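2-methyl-aconitate isomerase (Shewanella oneidensis, PDB 5K87) catalyses the cis-trans isomerization of 2-methyl-aconitate by base-catalysed proton abstraction, a step in propionate breakdown through the 2-methylcitrate cycle. Local coordinates at residues A[129-141]-A[149-161]. The protein carries 1 engineered substitution. Sequence-based numbering, arbitrary orientation.
Sequences ARIPRNGVCTVRI and TIIAHVPITDGAV
Gly135, Cys137, Val139 and Ile141 exchange paired backbone hydrogen bonds with Ile156, Val154, Ala152 and Ile150, eight in all, in regular antiparallel register. Beyond them the type I' turn from Thr157 to Ala160 is tied to Arg133 and Asn134 by two further bonds: Gly159 N reaches a lone pair of Arg133 O at 2.7 Å, and Asp158 N gives Asn134 OD1 a nearly straight bond (171°) from above its carbonyl plane. Two waters join Asn134 to the Asp158 carboxylate, one of them also accepting from Arg133 NE. The bend at chi2 (68°) folds the Arg133 guanidinium back, one face over Asp158 O and Gly159 N.

On the face carrying Thr138, Ile151 and His153, Thr138 OG1 and His153 ND1 share a hydrogen bond of 3.0 Å at the imidazole edge. Ile151 CG2 lies over one face of the His153 ring, offset toward its rim, and presses tightly on Thr138 CG2 (3.5 Å). With NE2 bonded to Glu182, the ring is gripped at both nitrogens; an alanine here would probably leave Thr138 OG1 and Glu182 without this mate and Ile151 CG2 without its flat neighbour.

The other face is apolar. Ile156 sets CG1 against Cys137 CB (3.7 Å), while its CG2, anti to the backbone N, meets Pro132 O; farther along, Val139 CG2 meets Val154 CG2 and Ile141 CD1 meets Ala152 CB. Helix 113-122 covers Val139, Ile150 and Val154 on this side. The whole is a twisted antiparallel beta hairpin, flanked by strands 89-96 and 179-184, within the diaminopimelate epimerase-like fold of the PrpF family.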
ATOM      1  N   ALA A 129      20.421 -15.811 -27.849  1.00 19.69           N
ATOM      2  CA  ALA A 129      21.785 -15.495 -28.263  1.00 22.54           C
ATOM      3  C   ALA A 129      22.350 -14.273 -27.530  1.00 24.01           C
ATOM      4  O   ALA A 129      23.568 -14.114 -27.424  1.00 25.87           O
ATOM      5  CB  ALA A 129      21.855 -15.298 -29.771  1.00 25.42           C
ATOM      6  N   ARG A 130      21.465 -13.423 -27.012  1.00 20.39           N
ATOM      7  CA  ARG A 130      21.881 -12.192 -26.337  1.00 22.36           C
ATOM      8  C   ARG A 130      22.005 -12.332 -24.822  1.00 21.24           C
ATOM      9  O   ARG A 130      22.377 -11.383 -24.133  1.00 23.74           O
ATOM     10  CB  ARG A 130      20.906 -11.057 -26.644  1.00 21.44           C
ATOM     11  CG  ARG A 130      20.871 -10.639 -28.103  1.00 27.56           C
ATOM     12  CD  ARG A 130      20.088  -9.344 -28.267  1.00 27.55           C
ATOM     13  NE  ARG A 130      20.570  -8.297 -27.366  1.00 31.33           N
ATOM     14  CZ  ARG A 130      21.462  -7.371 -27.703  1.00 29.30           C
ATOM     15  NH1 ARG A 130      21.849  -6.459 -26.817  1.00 22.78           N
ATOM     16  NH2 ARG A 130      21.966  -7.355 -28.930  1.00 24.59           N
ATOM     17  N   ILE A 131      21.670 -13.502 -24.297  1.00 18.65           N
ATOM     18  CA  ILE A 131      21.777 -13.733 -22.866  1.00 19.36           C
ATOM     19  C   ILE A 131      22.973 -14.628 -22.606  1.00 19.68           C
ATOM     20  O   ILE A 131      22.979 -15.790 -23.017  1.00 21.54           O
ATOM     21  CB  ILE A 131      20.534 -14.431 -22.306  1.00 18.91           C
ATOM     22  CG1 ILE A 131      19.255 -13.716 -22.752  1.00 21.92           C
ATOM     23  CG2 ILE A 131      20.611 -14.495 -20.787  1.00 22.27           C
ATOM     24  CD1 ILE A 131      17.997 -14.456 -22.377  1.00 24.41           C
ATOM     25  N   PRO A 132      24.002 -14.096 -21.935  1.00 19.01           N
ATOM     26  CA  PRO A 132      25.159 -14.937 -21.627  1.00 19.44           C
ATOM     27  C   PRO A 132      24.835 -15.874 -20.477  1.00 21.97           C
ATOM     28  O   PRO A 132      23.833 -15.696 -19.782  1.00 21.64           O
ATOM     29  CB  PRO A 132      26.209 -13.923 -21.184  1.00 19.78           C
ATOM     30  CG  PRO A 132      25.405 -12.814 -20.573  1.00 20.38           C
ATOM     31  CD  PRO A 132      24.147 -12.728 -21.403  1.00 20.46           C
ATOM     32  N   ARG A 133      25.675 -16.879 -20.277  1.00 19.06           N
ATOM     33  CA  ARG A 133      25.527 -17.754 -19.131  1.00 20.97           C
ATOM     34  C   ARG A 133      25.825 -16.962 -17.859  1.00 17.70           C
ATOM     35  O   ARG A 133      25.181 -17.154 -16.831  1.00 18.50           O
ATOM     36  CB  ARG A 133      26.487 -18.937 -19.267  1.00 23.04           C
ATOM     37  CG  ARG A 133      26.354 -19.981 -18.184  1.00 31.50           C
ATOM     38  CD  ARG A 133      25.033 -20.708 -18.291  1.00 34.72           C
ATOM     39  NE  ARG A 133      24.794 -21.548 -17.127  1.00 35.30           N
ATOM     40  CZ  ARG A 133      23.635 -22.138 -16.865  1.00 29.10           C
ATOM     41  NH1 ARG A 133      22.609 -21.971 -17.689  1.00 32.16           N
ATOM     42  NH2 ARG A 133      23.500 -22.885 -15.779  1.00 36.22           N
ATOM     43  N   ASN A 134      26.810 -16.071 -17.949  1.00 17.23           N
ATOM     44  CA  ASN A 134      27.188 -15.185 -16.854  1.00 16.71           C
ATOM     45  C   ASN A 134      27.651 -13.857 -17.417  1.00 17.08           C
ATOM     46  O   ASN A 134      28.239 -13.812 -18.497  1.00 20.03           O
ATOM     47  CB  ASN A 134      28.331 -15.785 -16.025  1.00 16.75           C
ATOM     48  CG  ASN A 134      27.926 -17.054 -15.304  1.00 18.26           C
ATOM     49  OD1 ASN A 134      27.268 -17.012 -14.264  1.00 17.41           O
ATOM     50  ND2 ASN A 134      28.333 -18.194 -15.845  1.00 18.81           N
ATOM     51  N   GLY A 135      27.408 -12.778 -16.687  1.00 17.19           N
ATOM     52  CA  GLY A 135      27.894 -11.485 -17.122  1.00 20.00           C
ATOM     53  C   GLY A 135      26.795 -10.450 -17.103  1.00 17.97           C
ATOM     54  O   GLY A 135      26.093 -10.314 -16.100  1.00 20.06           O
ATOM     55  N   VAL A 136      26.648  -9.729 -18.207  1.00 16.15           N
ATOM     56  CA  VAL A 136      25.666  -8.660 -18.300  1.00 16.76           C
ATOM     57  C   VAL A 136      24.874  -8.840 -19.582  1.00 16.45           C
ATOM     58  O   VAL A 136      25.453  -8.988 -20.658  1.00 19.35           O
ATOM     59  CB  VAL A 136      26.349  -7.276 -18.300  1.00 17.63           C
ATOM     60  CG1 VAL A 136      25.309  -6.168 -18.461  1.00 18.15           C
ATOM     61  CG2 VAL A 136      27.139  -7.077 -17.012  1.00 18.53           C
ATOM     62  N   CYS A 137      23.549  -8.847 -19.458  1.00 15.64           N
ATOM     63  CA  CYS A 137      22.665  -8.861 -20.611  1.00 16.33           C
ATOM     64  C   CYS A 137      22.153  -7.447 -20.858  1.00 15.73           C
ATOM     65  O   CYS A 137      21.451  -6.873 -20.021  1.00 15.93           O
ATOM     66  CB  CYS A 137      21.487  -9.806 -20.379  1.00 17.03           C
ATOM     67  SG  CYS A 137      20.289  -9.822 -21.720  1.00 18.96           S
ATOM     68  N   THR A 138      22.513  -6.882 -22.001  1.00 16.88           N
ATOM     69  CA  THR A 138      22.071  -5.548 -22.361  1.00 18.20           C
ATOM     70  C   THR A 138      20.723  -5.639 -23.077  1.00 18.50           C
ATOM     71  O   THR A 138      20.635  -6.083 -24.228  1.00 18.74           O
ATOM     72  CB  THR A 138      23.131  -4.852 -23.226  1.00 20.77           C
ATOM     73  OG1 THR A 138      24.300  -4.620 -22.428  1.00 22.22           O
ATOM     74  CG2 THR A 138      22.625  -3.534 -23.760  1.00 21.89           C
ATOM     75  N   VAL A 139      19.669  -5.256 -22.367  1.00 14.27           N
ATOM     76  CA  VAL A 139      18.313  -5.354 -22.892  1.00 13.78           C
ATOM     77  C   VAL A 139      17.940  -4.043 -23.557  1.00 13.74           C
ATOM     78  O   VAL A 139      17.962  -2.981 -22.916  1.00 14.70           O
ATOM     79  CB  VAL A 139      17.296  -5.677 -21.778  1.00 13.97           C
ATOM     80  CG1 VAL A 139      15.906  -5.812 -22.362  1.00 15.13           C
ATOM     81  CG2 VAL A 139      17.690  -6.957 -21.062  1.00 16.07           C
ATOM     82  N   ARG A 140      17.595  -4.117 -24.838  1.00 14.20           N
ATOM     83  CA  ARG A 140      17.217  -2.942 -25.608  1.00 15.20           C
ATOM     84  C   ARG A 140      15.698  -2.832 -25.601  1.00 13.70           C
ATOM     85  O   ARG A 140      14.995  -3.627 -26.228  1.00 14.33           O
ATOM     86  CB  ARG A 140      17.765  -3.049 -27.033  1.00 15.25           C
ATOM     87  CG  ARG A 140      19.294  -3.240 -27.082  1.00 17.52           C
ATOM     88  CD  ARG A 140      19.772  -3.767 -28.437  1.00 19.39           C
ATOM     89  NE  ARG A 140      19.180  -5.066 -28.733  1.00 20.91           N
ATOM     90  CZ  ARG A 140      19.244  -5.672 -29.914  1.00 19.93           C
ATOM     91  NH1 ARG A 140      19.876  -5.095 -30.929  1.00 25.41           N
ATOM     92  NH2 ARG A 140      18.661  -6.850 -30.083  1.00 24.50           N
ATOM     93  N   ILE A 141      15.194  -1.866 -24.842  1.00 12.87           N
ATOM     94  CA  ILE A 141      13.760  -1.747 -24.611  1.00 12.82           C
ATOM     95  C   ILE A 141      13.164  -0.690 -25.523  1.00 12.76           C
ATOM     96  O   ILE A 141      13.665   0.432 -25.587  1.00 13.04           O
ATOM     97  CB  ILE A 141      13.474  -1.353 -23.146  1.00 11.96           C
ATOM     98  CG1 ILE A 141      14.055  -2.390 -22.179  1.00 13.62           C
ATOM     99  CG2 ILE A 141      11.986  -1.209 -22.925  1.00 12.99           C
ATOM    100  CD1 ILE A 141      14.204  -1.891 -20.762  1.00 14.41           C
ATOM    101  N   THR A 149      13.954   4.609 -27.057  1.00 13.98           N
ATOM    102  CA  THR A 149      14.796   3.485 -26.677  1.00 13.22           C
ATOM    103  C   THR A 149      15.329   3.670 -25.263  1.00 12.82           C
ATOM    104  O   THR A 149      15.805   4.755 -24.898  1.00 13.54           O
ATOM    105  CB  THR A 149      16.010   3.383 -27.608  1.00 14.99           C
ATOM    106  OG1 THR A 149      15.560   3.180 -28.953  1.00 17.10           O
ATOM    107  CG2 THR A 149      16.933   2.234 -27.187  1.00 18.15           C
ATOM    108  N   ILE A 150      15.238   2.612 -24.458  1.00 13.87           N
ATOM    109  CA  ILE A 150      15.860   2.608 -23.137  1.00 13.57           C
ATOM    110  C   ILE A 150      16.656   1.319 -23.007  1.00 14.70           C
ATOM    111  O   ILE A 150      16.208   0.271 -23.454  1.00 15.13           O
ATOM    112  CB  ILE A 150      14.820   2.704 -22.024  1.00 15.14           C
ATOM    113  CG1 ILE A 150      13.986   3.971 -22.185  1.00 16.07           C
ATOM    114  CG2 ILE A 150      15.504   2.662 -20.680  1.00 20.30           C
ATOM    115  CD1 ILE A 150      12.763   3.973 -21.335  1.00 19.20           C
ATOM    116  N   ILE A 151      17.856   1.399 -22.446  1.00 17.57           N
ATOM    117  CA  ILE A 151      18.713   0.233 -22.285  1.00 17.68           C
ATOM    118  C   ILE A 151      18.783  -0.155 -20.811  1.00 19.67           C
ATOM    119  O   ILE A 151      18.931   0.712 -19.945  1.00 20.06           O
ATOM    120  CB  ILE A 151      20.139   0.541 -22.771  1.00 21.12           C
ATOM    121  CG1 ILE A 151      20.127   1.102 -24.199  1.00 27.72           C
ATOM    122  CG2 ILE A 151      21.021  -0.681 -22.655  1.00 22.57           C
ATOM    123  CD1 ILE A 151      19.586   0.151 -25.240  1.00 26.00           C
ATOM    124  N   ALA A 152      18.666  -1.448 -20.518  1.00 15.47           N
ATOM    125  CA  ALA A 152      18.885  -1.930 -19.158  1.00 14.77           C
ATOM    126  C   ALA A 152      20.002  -2.962 -19.162  1.00 13.96           C
ATOM    127  O   ALA A 152      19.921  -3.954 -19.884  1.00 14.41           O
ATOM    128  CB  ALA A 152      17.619  -2.535 -18.592  1.00 15.43           C
ATOM    129  N   HIS A 153      21.048  -2.718 -18.382  1.00 12.92           N
ATOM    130  CA  HIS A 153      22.166  -3.649 -18.280  1.00 13.29           C
ATOM    131  C   HIS A 153      21.911  -4.558 -17.093  1.00 12.50           C
ATOM    132  O   HIS A 153      22.180  -4.197 -15.952  1.00 13.10           O
ATOM    133  CB  HIS A 153      23.491  -2.897 -18.126  1.00 14.31           C
ATOM    134  CG  HIS A 153      23.773  -1.949 -19.246  1.00 16.60           C
ATOM    135  ND1 HIS A 153      24.229  -2.365 -20.478  1.00 21.28           N
ATOM    136  CD2 HIS A 153      23.656  -0.603 -19.321  1.00 17.96           C
ATOM    137  CE1 HIS A 153      24.390  -1.312 -21.262  1.00 24.60           C
ATOM    138  NE2 HIS A 153      24.046  -0.233 -20.586  1.00 19.82           N
ATOM    139  N   VAL A 154      21.368  -5.736 -17.373  1.00 13.42           N
ATOM    140  CA  VAL A 154      20.926  -6.632 -16.312  1.00 13.51           C
ATOM    141  C   VAL A 154      21.974  -7.705 -16.045  1.00 13.70           C
ATOM    142  O   VAL A 154      22.370  -8.415 -16.963  1.00 13.96           O
ATOM    143  CB  VAL A 154      19.590  -7.295 -16.675  1.00 12.67           C
ATOM    144  CG1 VAL A 154      19.102  -8.183 -15.536  1.00 15.38           C
ATOM    145  CG2 VAL A 154      18.550  -6.232 -17.041  1.00 14.63           C
ATOM    146  N   PRO A 155      22.413  -7.832 -14.790  1.00 12.23           N
ATOM    147  CA  PRO A 155      23.414  -8.860 -14.484  1.00 13.76           C
ATOM    148  C   PRO A 155      22.823 -10.264 -14.531  1.00 12.75           C
ATOM    149  O   PRO A 155      21.666 -10.485 -14.136  1.00 13.98           O
ATOM    150  CB  PRO A 155      23.862  -8.503 -13.070  1.00 17.21           C
ATOM    151  CG  PRO A 155      22.675  -7.804 -12.466  1.00 15.73           C
ATOM    152  CD  PRO A 155      22.049  -7.035 -13.603  1.00 14.57           C
ATOM    153  N   ILE A 156      23.629 -11.208 -15.010  1.00 14.05           N
ATOM    154  CA  ILE A 156      23.234 -12.599 -15.199  1.00 15.07           C
ATOM    155  C   ILE A 156      24.176 -13.532 -14.436  1.00 16.37           C
ATOM    156  O   ILE A 156      25.399 -13.368 -14.494  1.00 17.24           O
ATOM    157  CB  ILE A 156      23.303 -12.996 -16.688  1.00 16.09           C
ATOM    158  CG1 ILE A 156      22.461 -12.048 -17.557  1.00 15.80           C
ATOM    159  CG2 ILE A 156      22.869 -14.443 -16.880  1.00 17.67           C
ATOM    160  CD1 ILE A 156      20.955 -12.108 -17.302  1.00 16.97           C
ATOM    161  N   THR A 157      23.609 -14.498 -13.724  1.00 15.44           N
ATOM    162  CA  THR A 157      24.382 -15.550 -13.065  1.00 15.87           C
ATOM    163  C   THR A 157      23.716 -16.884 -13.360  1.00 17.66           C
ATOM    164  O   THR A 157      22.512 -17.038 -13.151  1.00 16.87           O
ATOM    165  CB  THR A 157      24.432 -15.334 -11.550  1.00 17.69           C
ATOM    166  OG1 THR A 157      25.142 -14.122 -11.262  1.00 16.92           O
ATOM    167  CG2 THR A 157      25.121 -16.512 -10.859  1.00 20.21           C
ATOM    168  N   ASP A 158      24.487 -17.841 -13.875  1.00 17.44           N
ATOM    169  CA  ASP A 158      23.972 -19.183 -14.168  1.00 18.72           C
ATOM    170  C   ASP A 158      22.739 -19.127 -15.068  1.00 18.36           C
ATOM    171  O   ASP A 158      21.762 -19.847 -14.849  1.00 20.76           O
ATOM    172  CB  ASP A 158      23.671 -19.956 -12.876  1.00 21.98           C
ATOM    173  CG  ASP A 158      24.916 -20.203 -12.040  1.00 26.24           C
ATOM    174  OD1 ASP A 158      25.998 -20.389 -12.635  1.00 26.21           O
ATOM    175  OD2 ASP A 158      24.817 -20.204 -10.793  1.00 26.63           O
ATOM    176  N   GLY A 159      22.793 -18.260 -16.073  1.00 19.60           N
ATOM    177  CA  GLY A 159      21.733 -18.145 -17.053  1.00 18.31           C
ATOM    178  C   GLY A 159      20.444 -17.506 -16.563  1.00 20.74           C
ATOM    179  O   GLY A 159      19.445 -17.527 -17.275  1.00 22.71           O
ATOM    180  N   ALA A 160      20.448 -16.957 -15.353  1.00 16.98           N
ATOM    181  CA  ALA A 160      19.246 -16.315 -14.825  1.00 17.39           C
ATOM    182  C   ALA A 160      19.601 -14.929 -14.327  1.00 17.19           C
ATOM    183  O   ALA A 160      20.765 -14.640 -14.056  1.00 16.05           O
ATOM    184  CB  ALA A 160      18.643 -17.143 -13.704  1.00 20.34           C
ATOM    185  N   VAL A 161      18.596 -14.067 -14.199  1.00 14.94           N
ATOM    186  CA  VAL A 161      18.818 -12.739 -13.655  1.00 14.57           C
ATOM    187  C   VAL A 161      19.453 -12.839 -12.269  1.00 13.48           C
ATOM    188  O   VAL A 161      19.010 -13.628 -11.421  1.00 13.65           O
ATOM    189  CB  VAL A 161      17.503 -11.936 -13.595  1.00 12.79           C
ATOM    190  CG1 VAL A 161      17.709 -10.629 -12.841  1.00 13.27           C
ATOM    191  CG2 VAL A 161      16.966 -11.685 -15.008  1.00 14.28           C
TER
HETATM  192  O   HOH W   1      27.093 -20.867 -15.041  1.00 27.33           O
HETATM  193  O   HOH W   2      28.160 -18.725 -12.327  1.00 44.72           O